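Local atomic coordinates of soluble inorganic pyrophosphatase (PDB entry 5WRT), a protein that probably hydrolyses inorganic diphosphate to phosphate with the help of magnesium ions. Residues P44-M49 with P165-L170. Numbering follows the deposited sequence.
Sequences PLLFNM and PLFSQL
Phe167 makes the whole contact from its side, reaching across from the loop between strand 152-161 and helix 173-179 to Pro44 and Leu46, on the segment that leads into strand 47-53. At Phe167 the side chain leaves the loop with CG trans to the backbone N (chi1 177°), which carries the far rim of the ring out to the other segment. There CZ lies 3.7 Å from Leu46 CD2, a methyl that also sits 4.0 Å from Phe167 CE1. Pro44 CG takes the neighbouring part of the rim, 4.1 Å from Phe167 CE2. Both aliphatic groups thus meet the ring at its edge, near its plane, and neither lies over a face. Leu46 also packs on Pro138 of strand 136-149. Beyond the phenylalanine the chain turns, with Leu170 N bonded to Phe167 O at 3.2 Å. Lys140 of strand 136-149 makes a cation-pi contact with Phe167, and its ammonium group bonds to the carbonyl oxygens of Phe167 and Leu170, tying this turn to the sheet. Away from the magnesium site, this is plain packing between connections of the curled mixed sheet at the core of the family I pyrophosphatase fold, to which strands 47-53 and 152-161 both belong. The two segments bury 98 Å² in total, and their meeting is nonpolar, resting on van der Waals contact at one ring edge, which carries no directional bond.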
loop_
_atom_site.group_PDB
_atom_site.type_symbol
_atom_site.label_atom_id
_atom_site.label_comp_id
_atom_site.label_asym_id
_atom_site.label_seq_id
_atom_site.Cartn_x
_atom_site.Cartn_y
_atom_site.Cartn_z
ATOM N N PRO A 44 -3.612 -14.971 -28.865
ATOM C CA PRO A 44 -2.711 -14.149 -28.050
ATOM C C PRO A 44 -1.758 -14.988 -27.208
ATOM O O PRO A 44 -2.101 -16.097 -26.798
ATOM C CB PRO A 44 -3.671 -13.356 -27.158
ATOM C CG PRO A 44 -4.879 -14.207 -27.060
ATOM C CD PRO A 44 -5.007 -14.878 -28.399
ATOM N N LEU A 45 -0.560 -14.461 -26.978
ATOM C CA LEU A 45 0.455 -15.199 -26.246
ATOM C C LEU A 45 0.058 -15.334 -24.782
ATOM O O LEU A 45 -0.237 -14.341 -24.109
ATOM C CB LEU A 45 1.798 -14.487 -26.371
ATOM C CG LEU A 45 2.997 -15.116 -25.672
ATOM C CD1 LEU A 45 3.307 -16.497 -26.230
ATOM C CD2 LEU A 45 4.182 -14.192 -25.815
ATOM N N LEU A 46 0.044 -16.570 -24.292
ATOM C CA LEU A 46 -0.345 -16.875 -22.925
ATOM C C LEU A 46 0.835 -17.445 -22.155
ATOM O O LEU A 46 1.593 -18.267 -22.679
ATOM C CB LEU A 46 -1.511 -17.867 -22.893
ATOM C CG LEU A 46 -2.847 -17.349 -23.428
ATOM C CD1 LEU A 46 -3.943 -18.385 -23.233
ATOM C CD2 LEU A 46 -3.215 -16.039 -22.748
ATOM N N PHE A 47 0.984 -17.002 -20.912
ATOM C CA PHE A 47 1.951 -17.559 -19.980
ATOM C C PHE A 47 1.174 -18.149 -18.815
ATOM O O PHE A 47 0.147 -17.599 -18.407
ATOM C CB PHE A 47 2.929 -16.505 -19.440
ATOM C CG PHE A 47 3.670 -15.739 -20.501
ATOM C CD1 PHE A 47 3.049 -14.724 -21.207
ATOM C CD2 PHE A 47 5.001 -16.019 -20.769
ATOM C CE1 PHE A 47 3.735 -14.010 -22.170
ATOM C CE2 PHE A 47 5.692 -15.310 -21.731
ATOM C CZ PHE A 47 5.059 -14.304 -22.433
ATOM N N ASN A 48 1.659 -19.258 -18.272
ATOM C CA ASN A 48 1.041 -19.805 -17.075
ATOM C C ASN A 48 1.574 -19.087 -15.845
ATOM O O ASN A 48 2.761 -18.760 -15.759
ATOM C CB ASN A 48 1.280 -21.311 -16.968
ATOM C CG ASN A 48 0.107 -22.122 -17.488
ATOM O OD1 ASN A 48 -1.047 -21.699 -17.393
ATOM N ND2 ASN A 48 0.394 -23.300 -18.025
ATOM N N MET A 49 0.678 -18.825 -14.900
ATOM C CA MET A 49 1.022 -18.181 -13.643
ATOM C C MET A 49 0.664 -19.113 -12.500
ATOM O O MET A 49 -0.468 -19.601 -12.425
ATOM C CB MET A 49 0.287 -16.846 -13.490
ATOM C CG MET A 49 0.184 -16.358 -12.051
ATOM S SD MET A 49 -0.807 -14.858 -11.899
ATOM C CE MET A 49 -0.464 -14.389 -10.203
ATOM N N PRO A 165 -13.198 -10.628 -17.646
ATOM C CA PRO A 165 -13.993 -9.914 -18.660
ATOM C C PRO A 165 -13.199 -8.929 -19.509
ATOM O O PRO A 165 -13.541 -8.734 -20.682
ATOM C CB PRO A 165 -15.062 -9.203 -17.821
ATOM C CG PRO A 165 -15.211 -10.057 -16.611
ATOM C CD PRO A 165 -13.835 -10.587 -16.316
ATOM N N LEU A 166 -12.152 -8.309 -18.974
ATOM C CA LEU A 166 -11.396 -7.316 -19.726
ATOM C C LEU A 166 -10.200 -7.903 -20.473
ATOM O O LEU A 166 -9.368 -7.137 -20.968
ATOM C CB LEU A 166 -10.906 -6.211 -18.790
ATOM C CG LEU A 166 -11.933 -5.468 -17.939
ATOM C CD1 LEU A 166 -11.233 -4.599 -16.903
ATOM C CD2 LEU A 166 -12.830 -4.619 -18.822
ATOM N N PHE A 167 -10.095 -9.230 -20.559
ATOM C CA PHE A 167 -8.927 -9.856 -21.169
ATOM C C PHE A 167 -8.685 -9.348 -22.586
ATOM O O PHE A 167 -7.603 -8.840 -22.902
ATOM C CB PHE A 167 -9.092 -11.375 -21.165
ATOM C CG PHE A 167 -7.970 -12.107 -21.839
ATOM C CD1 PHE A 167 -6.814 -12.409 -21.144
ATOM C CD2 PHE A 167 -8.071 -12.496 -23.167
ATOM C CE1 PHE A 167 -5.780 -13.084 -21.753
ATOM C CE2 PHE A 167 -7.036 -13.169 -23.785
ATOM C CZ PHE A 167 -5.889 -13.464 -23.075
ATOM N N SER A 168 -9.689 -9.475 -23.456
ATOM C CA SER A 168 -9.518 -9.077 -24.849
ATOM C C SER A 168 -9.339 -7.572 -25.010
ATOM O O SER A 168 -8.876 -7.125 -26.064
ATOM C CB SER A 168 -10.705 -9.549 -25.687
ATOM O OG SER A 168 -11.907 -8.941 -25.250
ATOM N N GLN A 169 -9.705 -6.787 -23.999
ATOM C CA GLN A 169 -9.601 -5.337 -24.067
ATOM C C GLN A 169 -8.286 -4.798 -23.522
ATOM O O GLN A 169 -7.964 -3.630 -23.764
ATOM C CB GLN A 169 -10.756 -4.697 -23.294
ATOM C CG GLN A 169 -12.090 -4.734 -24.011
ATOM C CD GLN A 169 -13.159 -3.977 -23.255
ATOM O OE1 GLN A 169 -13.850 -4.539 -22.406
ATOM N NE2 GLN A 169 -13.293 -2.689 -23.550
ATOM N N LEU A 170 -7.529 -5.608 -22.788
ATOM C CA LEU A 170 -6.264 -5.193 -22.197
ATOM C C LEU A 170 -5.115 -5.848 -22.951
ATOM O O LEU A 170 -5.007 -7.077 -22.976
ATOM C CB LEU A 170 -6.206 -5.556 -20.712
ATOM C CG LEU A 170 -7.292 -4.961 -19.816
ATOM C CD1 LEU A 170 -7.182 -5.514 -18.402
ATOM C CD2 LEU A 170 -7.216 -3.442 -19.812
#